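Local coordinates for glycosyl hydrolase family 2, TIM barrel domain protein (PDB 6ED2) that probably hydrolyses beta-D-glucuronides, as a family 2 beta-glucuronidase from a human gut bacterium, at residues K345-N350 / D610-F615; Y315-G320 / K617-L622; R37-L42 / P199-A204. All blocks are in the same frame, centred on the assembly; numbering follows the deposited sequence.

Interaction 1 of 3, residues K345-N350 / D610-F615; sequences KWIGAN and DAAYLF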
loop_
_atom_site.group_PDB
_atom_site.type_symbol
_atom_site.label_atom_id
_atom_site.label_comp_id
_atom_site.label_asym_id
_atom_site.label_seq_id
_atom_site.Cartn_x
_atom_site.Cartn_y
_atom_site.Cartn_z
ATOM N N LYS A 345 2.737 9.182 -24.823
ATOM C CA LYS A 345 2.003 8.806 -26.032
ATOM C C LYS A 345 0.749 8.011 -25.685
ATOM O O LYS A 345 -0.329 8.246 -26.239
ATOM C CB LYS A 345 2.899 8.006 -26.976
ATOM C CG LYS A 345 4.017 8.831 -27.589
ATOM C CD LYS A 345 5.239 7.985 -27.919
ATOM C CE LYS A 345 4.978 7.055 -29.095
ATOM N NZ LYS A 345 6.202 6.238 -29.418
ATOM N N TRP A 346 0.871 7.062 -24.765
ATOM C CA TRP A 346 -0.280 6.248 -24.393
ATOM C C TRP A 346 -1.410 7.121 -23.860
ATOM O O TRP A 346 -2.578 6.920 -24.205
ATOM C CB TRP A 346 0.162 5.217 -23.352
ATOM C CG TRP A 346 -0.913 4.412 -22.719
ATOM C CD1 TRP A 346 -1.472 3.262 -23.205
ATOM C CD2 TRP A 346 -1.544 4.664 -21.453
ATOM N NE1 TRP A 346 -2.411 2.789 -22.320
ATOM C CE2 TRP A 346 -2.474 3.622 -21.236
ATOM C CE3 TRP A 346 -1.419 5.673 -20.489
ATOM C CZ2 TRP A 346 -3.281 3.558 -20.094
ATOM C CZ3 TRP A 346 -2.214 5.604 -19.342
ATOM C CH2 TRP A 346 -3.134 4.552 -19.158
ATOM N N ILE A 347 -1.080 8.117 -23.036
ATOM C CA ILE A 347 -2.132 8.918 -22.415
ATOM C C ILE A 347 -2.705 10.001 -23.327
ATOM O O ILE A 347 -3.752 10.574 -23.003
ATOM C CB ILE A 347 -1.604 9.513 -21.098
ATOM C CG1 ILE A 347 -2.767 9.818 -20.154
ATOM C CG2 ILE A 347 -0.735 10.716 -21.372
ATOM C CD1 ILE A 347 -2.333 10.158 -18.758
ATOM N N GLY A 348 -2.087 10.279 -24.474
ATOM C CA GLY A 348 -2.615 11.281 -25.385
ATOM C C GLY A 348 -2.093 12.688 -25.172
ATOM O O GLY A 348 -2.669 13.635 -25.720
ATOM N N ALA A 349 -1.035 12.857 -24.385
ATOM C CA ALA A 349 -0.408 14.158 -24.236
ATOM C C ALA A 349 0.223 14.595 -25.557
ATOM O O ALA A 349 0.672 13.772 -26.358
ATOM C CB ALA A 349 0.641 14.103 -23.119
ATOM N N ASN A 350 0.247 15.905 -25.801
ATOM C CA ASN A 350 1.029 16.424 -26.922
ATOM C C ASN A 350 2.044 17.471 -26.481
ATOM O O ASN A 350 2.719 18.061 -27.329
ATOM C CB ASN A 350 0.116 16.986 -28.021
ATOM C CG ASN A 350 -0.743 18.170 -27.545
ATOM O OD1 ASN A 350 -0.399 18.866 -26.582
ATOM N ND2 ASN A 350 -1.867 18.396 -28.223
ATOM N N ASP A 610 -5.024 6.079 -10.957
ATOM C CA ASP A 610 -6.365 6.075 -11.534
ATOM C C ASP A 610 -6.589 7.315 -12.416
ATOM O O ASP A 610 -7.234 7.222 -13.470
ATOM C CB ASP A 610 -7.425 5.922 -10.404
ATOM C CG ASP A 610 -7.394 4.495 -9.695
ATOM O OD1 ASP A 610 -6.902 3.495 -10.266
ATOM O OD2 ASP A 610 -7.892 4.327 -8.551
ATOM N N ALA A 611 -6.007 8.468 -12.052
ATOM C CA ALA A 611 -6.196 9.677 -12.854
ATOM C C ALA A 611 -5.627 9.555 -14.269
ATOM O O ALA A 611 -6.093 10.264 -15.172
ATOM C CB ALA A 611 -5.567 10.883 -12.154
ATOM N N ALA A 612 -4.634 8.681 -14.490
ATOM C CA ALA A 612 -4.113 8.501 -15.841
ATOM C C ALA A 612 -5.195 8.040 -16.802
ATOM O O ALA A 612 -5.157 8.394 -17.983
ATOM C CB ALA A 612 -2.946 7.509 -15.851
ATOM N N TYR A 613 -6.171 7.266 -16.318
ATOM C CA TYR A 613 -7.251 6.787 -17.183
ATOM C C TYR A 613 -8.284 7.878 -17.466
ATOM O O TYR A 613 -8.825 7.949 -18.580
ATOM C CB TYR A 613 -7.884 5.536 -16.554
ATOM C CG TYR A 613 -6.893 4.386 -16.598
ATOM C CD1 TYR A 613 -6.699 3.649 -17.777
ATOM C CD2 TYR A 613 -6.098 4.085 -15.500
ATOM C CE1 TYR A 613 -5.758 2.625 -17.840
ATOM C CE2 TYR A 613 -5.154 3.072 -15.554
ATOM C CZ TYR A 613 -4.993 2.344 -16.720
ATOM O OH TYR A 613 -4.056 1.336 -16.763
ATOM N N LEU A 614 -8.542 8.761 -16.497
ATOM C CA LEU A 614 -9.369 9.927 -16.789
ATOM C C LEU A 614 -8.739 10.770 -17.896
ATOM O O LEU A 614 -9.405 11.125 -18.876
ATOM C CB LEU A 614 -9.585 10.744 -15.516
ATOM C CG LEU A 614 -10.489 11.985 -15.559
ATOM C CD1 LEU A 614 -10.997 12.308 -14.153
ATOM C CD2 LEU A 614 -9.729 13.182 -16.114
ATOM N N PHE A 615 -7.439 11.061 -17.780
ATOM C CA PHE A 615 -6.804 11.926 -18.768
ATOM C C PHE A 615 -6.709 11.244 -20.120
ATOM O O PHE A 615 -6.873 11.899 -21.156
ATOM C CB PHE A 615 -5.418 12.360 -18.298
ATOM C CG PHE A 615 -5.432 13.573 -17.412
ATOM C CD1 PHE A 615 -5.802 14.816 -17.919
ATOM C CD2 PHE A 615 -5.092 13.471 -16.065
ATOM C CE1 PHE A 615 -5.819 15.949 -17.096
ATOM C CE2 PHE A 615 -5.104 14.604 -15.230
ATOM C CZ PHE A 615 -5.472 15.834 -15.750
#
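Y613 OH is hydrogen-bonded to E555 of a neighbouring subunit and Y613 N bonds D610 O at 3.0 Å within the helix, holding at both ends the residue whose ring receives the edge of the W346 indole. The indole arrives with its six-membered ring leading, and W346 CZ2 comes to 3.5 Å from Y613 CE1. The two planes stand at 89°, an offset edge-to-face (T-shaped) pair with centroids 5.3 Å apart. The indole of W346 swings away from the backbone N (chi1 172°), reaching across to the helix, where A612, with only a methyl, lets it come close: W346 CZ3 lies 4.0 Å from A612 CB. Both segments belong to the TIM barrel domain, and the contact sets the C-terminal end of helix 334-347 against helix 610-621. That end is a Schellman motif, in which G348 takes a positive phi (91°) that suits a residue without CB. Replacing Y613 by a leucine would probably leave the W346 edge without an aromatic face and E555 of the neighbouring subunit without its hydroxyl partner. The branched I347 lays its CG1-CD1 arm against the helix, CD1 3.4 Å from A612 O and 3.8 Å from F615 CB.

Interaction 2 of 3, residues Y315-G320 / K617-L622; sequences YLRGFG and KRWTTL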
loop_
_atom_site.group_PDB
_atom_site.type_symbol
_atom_site.label_atom_id
_atom_site.label_comp_id
_atom_site.label_asym_id
_atom_site.label_seq_id
_atom_site.Cartn_x
_atom_site.Cartn_y
_atom_site.Cartn_z
ATOM N N TYR A 315 -4.712 22.459 -29.354
ATOM C CA TYR A 315 -5.055 22.577 -27.944
ATOM C C TYR A 315 -4.032 21.770 -27.149
ATOM O O TYR A 315 -3.940 20.549 -27.308
ATOM C CB TYR A 315 -6.484 22.092 -27.683
ATOM C CG TYR A 315 -6.886 22.228 -26.237
ATOM C CD1 TYR A 315 -7.449 23.414 -25.753
ATOM C CD2 TYR A 315 -6.666 21.189 -25.334
ATOM C CE1 TYR A 315 -7.795 23.552 -24.397
ATOM C CE2 TYR A 315 -7.009 21.314 -23.991
ATOM C CZ TYR A 315 -7.570 22.493 -23.528
ATOM O OH TYR A 315 -7.907 22.600 -22.193
ATOM N N LEU A 316 -3.248 22.456 -26.319
ATOM C CA LEU A 316 -2.146 21.815 -25.618
ATOM C C LEU A 316 -2.690 20.965 -24.473
ATOM O O LEU A 316 -3.562 21.409 -23.715
ATOM C CB LEU A 316 -1.169 22.868 -25.081
ATOM C CG LEU A 316 -0.669 24.000 -26.008
ATOM C CD1 LEU A 316 0.320 24.944 -25.294
ATOM C CD2 LEU A 316 -0.030 23.463 -27.286
ATOM N N ARG A 317 -2.184 19.739 -24.356
ATOM C CA ARG A 317 -2.536 18.841 -23.258
ATOM C C ARG A 317 -1.293 18.052 -22.880
ATOM O O ARG A 317 -0.568 17.564 -23.757
ATOM C CB ARG A 317 -3.687 17.886 -23.633
ATOM C CG ARG A 317 -3.322 16.841 -24.690
ATOM C CD ARG A 317 -4.516 16.475 -25.550
ATOM N NE ARG A 317 -4.847 17.564 -26.461
ATOM C CZ ARG A 317 -5.809 17.513 -27.378
ATOM N NH1 ARG A 317 -6.544 16.415 -27.517
ATOM N NH2 ARG A 317 -6.034 18.565 -28.162
ATOM N N GLY A 318 -1.042 17.942 -21.580
ATOM C CA GLY A 318 0.146 17.257 -21.124
ATOM C C GLY A 318 0.513 17.596 -19.702
ATOM O O GLY A 318 -0.363 17.678 -18.836
ATOM N N PHE A 319 1.798 17.829 -19.446
ATOM C CA PHE A 319 2.286 17.780 -18.079
ATOM C C PHE A 319 3.278 18.891 -17.796
ATOM O O PHE A 319 4.011 19.344 -18.680
ATOM C CB PHE A 319 2.989 16.441 -17.774
ATOM C CG PHE A 319 2.162 15.240 -18.082
ATOM C CD1 PHE A 319 1.249 14.753 -17.146
ATOM C CD2 PHE A 319 2.298 14.587 -19.305
ATOM C CE1 PHE A 319 0.480 13.635 -17.422
ATOM C CE2 PHE A 319 1.521 13.465 -19.610
ATOM C CZ PHE A 319 0.610 12.989 -18.674
ATOM N N GLY A 320 3.317 19.297 -16.531
ATOM C CA GLY A 320 4.571 19.704 -15.943
ATOM C C GLY A 320 5.319 18.452 -15.496
ATOM O O GLY A 320 4.745 17.535 -14.911
ATOM N N LYS A 617 -8.752 9.035 -21.521
ATOM C CA LYS A 617 -10.033 9.131 -22.205
ATOM C C LYS A 617 -10.294 10.555 -22.675
ATOM O O LYS A 617 -10.738 10.772 -23.809
ATOM C CB LYS A 617 -11.160 8.646 -21.295
ATOM C CG LYS A 617 -12.548 8.851 -21.923
ATOM C CD LYS A 617 -13.650 8.132 -21.129
ATOM C CE LYS A 617 -15.063 8.622 -21.483
ATOM N NZ LYS A 617 -16.048 8.321 -20.383
ATOM N N ARG A 618 -10.011 11.543 -21.824
ATOM C CA ARG A 618 -10.260 12.928 -22.211
ATOM C C ARG A 618 -9.333 13.366 -23.344
ATOM O O ARG A 618 -9.793 13.872 -24.376
ATOM C CB ARG A 618 -10.106 13.848 -20.994
ATOM C CG ARG A 618 -10.231 15.340 -21.315
ATOM C CD ARG A 618 -10.161 16.187 -20.037
ATOM N NE ARG A 618 -9.917 17.594 -20.326
ATOM C CZ ARG A 618 -10.879 18.476 -20.603
ATOM N NH1 ARG A 618 -12.154 18.091 -20.624
ATOM N NH2 ARG A 618 -10.568 19.744 -20.858
ATOM N N TRP A 619 -8.025 13.157 -23.179
ATOM C CA TRP A 619 -7.058 13.745 -24.100
ATOM C C TRP A 619 -7.112 13.095 -25.474
ATOM O O TRP A 619 -6.848 13.764 -26.476
ATOM C CB TRP A 619 -5.652 13.638 -23.516
ATOM C CG TRP A 619 -5.377 14.667 -22.465
ATOM C CD1 TRP A 619 -6.149 15.752 -22.152
ATOM C CD2 TRP A 619 -4.248 14.712 -21.591
ATOM N NE1 TRP A 619 -5.566 16.473 -21.130
ATOM C CE2 TRP A 619 -4.395 15.855 -20.774
ATOM C CE3 TRP A 619 -3.119 13.895 -21.416
ATOM C CZ2 TRP A 619 -3.456 16.204 -19.802
ATOM C CZ3 TRP A 619 -2.199 14.241 -20.448
ATOM C CH2 TRP A 619 -2.380 15.382 -19.650
ATOM N N THR A 620 -7.427 11.799 -25.546
ATOM C CA THR A 620 -7.580 11.129 -26.832
ATOM C C THR A 620 -8.954 11.345 -27.439
ATOM O O THR A 620 -9.138 11.055 -28.620
ATOM C CB THR A 620 -7.325 9.619 -26.704
ATOM O OG1 THR A 620 -8.342 9.029 -25.888
ATOM C CG2 THR A 620 -5.937 9.340 -26.102
ATOM N N THR A 621 -9.912 11.841 -26.664
ATOM C CA THR A 621 -11.221 12.193 -27.196
ATOM C C THR A 621 -11.274 13.635 -27.695
ATOM O O THR A 621 -11.887 13.902 -28.734
ATOM C CB THR A 621 -12.296 11.964 -26.127
ATOM O OG1 THR A 621 -12.388 10.562 -25.856
ATOM C CG2 THR A 621 -13.647 12.470 -26.594
ATOM N N LEU A 622 -10.645 14.574 -26.986
ATOM C CA LEU A 622 -10.608 15.954 -27.463
ATOM C C LEU A 622 -9.899 16.025 -28.816
ATOM O O LEU A 622 -8.788 15.488 -28.958
ATOM C CB LEU A 622 -9.888 16.860 -26.468
ATOM C CG LEU A 622 -10.508 17.032 -25.084
ATOM C CD1 LEU A 622 -9.628 17.924 -24.213
ATOM C CD2 LEU A 622 -11.912 17.618 -25.208
#
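R317 runs along the indole of W619 in the opposite sense, and here the contact is tight. CB of R317 sits over the five-membered ring of W619, 3.5 Å from its centroid and nearly on the normal, a CH-pi contact. CG of R317 lies between backbone N and carbonyl carbon (chi1 68°), and two further bends carry the guanidinium past the indole to the C-terminal end of helix 610-621. There R317 NH1 bonds W619 O at 2.9 Å, in its carbonyl plane, and L622 O at 2.8 Å, from above the L622 carbonyl plane. NE and NH2 together grip Y315 O side-on, so the guanidinium cannot easily turn; only arginine offers this many donors in one plane. G318, whose backbone angles leave no room for a CB, presents its O 3.2 Å from W619 CH2, while the indole edge meets the face of F319 (F319 CZ to W619 CZ3 3.6 Å). The other flank is looser: Y315 CE2 and L622 CD1 are 4.3 Å apart, and the Y315 hydroxyl and partly exposed R618 both turn to E577. Helix 610-621 packs outside barrel strand 312-320, with segments 617-621 and 316-320 at 143°, as helices flank strands in a TIM barrel.

Interaction 3 of 3, residues R37-L42 / P199-A204; sequences RRLIGL and PVWLMA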
loop_
_atom_site.group_PDB
_atom_site.type_symbol
_atom_site.label_atom_id
_atom_site.label_comp_id
_atom_site.label_asym_id
_atom_site.label_seq_id
_atom_site.Cartn_x
_atom_site.Cartn_y
_atom_site.Cartn_z
ATOM N N ARG A 37 35.250 15.774 -36.090
ATOM C CA ARG A 37 35.183 15.870 -34.637
ATOM C C ARG A 37 35.215 14.480 -34.022
ATOM O O ARG A 37 34.513 13.571 -34.480
ATOM C CB ARG A 37 33.922 16.613 -34.200
ATOM C CG ARG A 37 33.848 18.058 -34.736
ATOM C CD ARG A 37 32.581 18.764 -34.247
ATOM N NE ARG A 37 32.477 20.134 -34.759
ATOM C CZ ARG A 37 31.876 21.124 -34.103
ATOM N NH1 ARG A 37 31.328 20.890 -32.908
ATOM N NH2 ARG A 37 31.825 22.344 -34.633
ATOM N N ARG A 38 36.025 14.322 -32.991
ATOM C CA ARG A 38 36.051 13.099 -32.206
ATOM C C ARG A 38 35.260 13.313 -30.925
ATOM O O ARG A 38 35.164 14.433 -30.411
ATOM C CB ARG A 38 37.486 12.684 -31.888
ATOM C CG ARG A 38 38.361 12.578 -33.123
ATOM C CD ARG A 38 37.697 11.751 -34.199
ATOM N NE ARG A 38 38.465 11.761 -35.454
ATOM C CZ ARG A 38 37.986 12.116 -36.651
ATOM N NH1 ARG A 38 36.719 12.504 -36.791
ATOM N NH2 ARG A 38 38.777 12.071 -37.721
ATOM N N LEU A 39 34.695 12.223 -30.413
ATOM C CA LEU A 39 33.798 12.278 -29.266
ATOM C C LEU A 39 34.006 11.041 -28.400
ATOM O O LEU A 39 33.856 9.911 -28.877
ATOM C CB LEU A 39 32.344 12.373 -29.738
ATOM C CG LEU A 39 31.311 12.515 -28.619
ATOM C CD1 LEU A 39 31.617 13.744 -27.797
ATOM C CD2 LEU A 39 29.907 12.558 -29.185
ATOM N N ILE A 40 34.316 11.250 -27.123
ATOM C CA ILE A 40 34.510 10.157 -26.178
ATOM C C ILE A 40 33.719 10.458 -24.911
ATOM O O ILE A 40 33.984 11.456 -24.236
ATOM C CB ILE A 40 35.995 9.955 -25.840
ATOM C CG1 ILE A 40 36.771 9.584 -27.105
ATOM C CG2 ILE A 40 36.152 8.859 -24.770
ATOM C CD1 ILE A 40 38.244 9.269 -26.854
ATOM N N GLY A 41 32.769 9.591 -24.574
ATOM C CA GLY A 41 32.032 9.761 -23.334
ATOM C C GLY A 41 32.881 9.407 -22.126
ATOM O O GLY A 41 33.698 8.488 -22.160
ATOM N N LEU A 42 32.687 10.157 -21.045
ATOM C CA LEU A 42 33.404 9.939 -19.796
ATOM C C LEU A 42 32.481 9.503 -18.669
ATOM O O LEU A 42 32.881 9.546 -17.501
ATOM C CB LEU A 42 34.162 11.208 -19.387
ATOM C CG LEU A 42 35.173 11.815 -20.376
ATOM C CD1 LEU A 42 35.842 13.015 -19.748
ATOM C CD2 LEU A 42 36.237 10.800 -20.773
ATOM N N PRO A 199 25.515 13.610 -19.134
ATOM C CA PRO A 199 26.748 13.087 -19.734
ATOM C C PRO A 199 27.864 14.119 -19.811
ATOM O O PRO A 199 27.630 15.303 -20.086
ATOM C CB PRO A 199 26.298 12.655 -21.133
ATOM C CG PRO A 199 24.881 12.271 -20.941
ATOM C CD PRO A 199 24.319 13.158 -19.870
ATOM N N VAL A 200 29.083 13.642 -19.539
ATOM C CA VAL A 200 30.333 14.387 -19.671
ATOM C C VAL A 200 31.073 13.850 -20.893
ATOM O O VAL A 200 31.032 12.646 -21.172
ATOM C CB VAL A 200 31.189 14.248 -18.397
ATOM C CG1 VAL A 200 32.546 14.972 -18.533
ATOM C CG2 VAL A 200 30.393 14.713 -17.151
ATOM N N TRP A 201 31.735 14.737 -21.635
ATOM C CA TRP A 201 32.307 14.353 -22.918
ATOM C C TRP A 201 33.709 14.903 -23.085
ATOM O O TRP A 201 34.027 16.018 -22.657
ATOM C CB TRP A 201 31.492 14.853 -24.109
ATOM C CG TRP A 201 30.063 14.486 -24.106
ATOM C CD1 TRP A 201 29.033 15.228 -23.614
ATOM C CD2 TRP A 201 29.481 13.298 -24.657
ATOM N NE1 TRP A 201 27.839 14.577 -23.822
ATOM C CE2 TRP A 201 28.083 13.391 -24.462
ATOM C CE3 TRP A 201 30.003 12.158 -25.286
ATOM C CZ2 TRP A 201 27.198 12.392 -24.881
ATOM C CZ3 TRP A 201 29.121 11.166 -25.709
ATOM C CH2 TRP A 201 27.736 11.286 -25.493
ATOM N N LEU A 202 34.531 14.112 -23.755
ATOM C CA LEU A 202 35.859 14.513 -24.179
ATOM C C LEU A 202 35.816 14.634 -25.693
ATOM O O LEU A 202 35.391 13.696 -26.382
ATOM C CB LEU A 202 36.919 13.501 -23.724
ATOM C CG LEU A 202 38.361 13.694 -24.205
ATOM C CD1 LEU A 202 38.994 14.908 -23.557
ATOM C CD2 LEU A 202 39.204 12.445 -23.935
ATOM N N MET A 203 36.215 15.797 -26.203
ATOM C CA MET A 203 36.073 16.104 -27.615
ATOM C C MET A 203 37.417 16.488 -28.215
ATOM O O MET A 203 38.241 17.129 -27.557
ATOM C CB MET A 203 35.069 17.248 -27.815
ATOM C CG MET A 203 33.651 16.927 -27.332
ATOM S SD MET A 203 32.513 18.335 -27.478
ATOM C CE MET A 203 33.166 19.406 -26.228
ATOM N N ALA A 204 37.634 16.100 -29.467
ATOM C CA ALA A 204 38.702 16.658 -30.285
ATOM C C ALA A 204 38.029 17.429 -31.412
ATOM O O ALA A 204 37.254 16.852 -32.182
ATOM C CB ALA A 204 39.630 15.567 -30.829
#
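The indole of W201 is met at its benzene side by L39 and G41, both approaching obliquely. L39 CD1 comes closest, 3.4 Å from W201 CE3, and the CA of G41 lies 3.7 Å from that same CE3, the ring lying beside this part of strand 38-41. CG of W201 is anti to the carbonyl carbon (chi1 -54°), which tips the indole toward the partner strand, and the branched end of L39 fits between W201 and M203, with L39 CD1 3.8 Å from M203 CG. The flat guanidinium groups point elsewhere: R37 pairs with D289 and R38 with E104 of a neighbouring subunit. On the face shared by R38, I40, L202 and A204, R38 CB lies 3.7 Å from A204 CB, a methyl whose small size allows the close approach; I40 also packs on L39 of the neighbouring subunit. Backbone bonds join the strands. I40 and L202 form a hydrogen-bonded pair, each N to the other's O at 2.8 Å; R38 and A204 form a second such pair, while L39 with M203 and G41 with W201 are non-hydrogen-bonded pairs. L42 N to V200 O, 3.0 Å, carries the bonding past the last pair, and L42 CD1 rests 4.0 Å from V200 CG1. Strand 200-205 also pairs with strand 109-114, so this is an antiparallel strand pair of the jelly-roll beta sandwich typical of the family 2 sugar-binding domain.

How the interactions relate
From the N terminus, residues 37-42 open interaction 3, which residues 199-204 close, ending a long loop, rich in strands, of the sugar-binding domain. The chain then runs through the second family 2 domain and enters the TIM barrel, where interaction 2 opens at 315-320 and interaction 1 at 345-350. Interaction 1 closes first, at 610-615, and interaction 2 follows at 617-622, so interaction 1 lies wholly within the span of interaction 2. Both use helix 610-621, binding it to strand 312-320 and to the end of helix 334-347, and they touch directly: N350 N and R317 O are 2.8 Å apart, probably hydrogen-bonded. Interaction 3 stands apart, its centre about 38 Å from that of interaction 1.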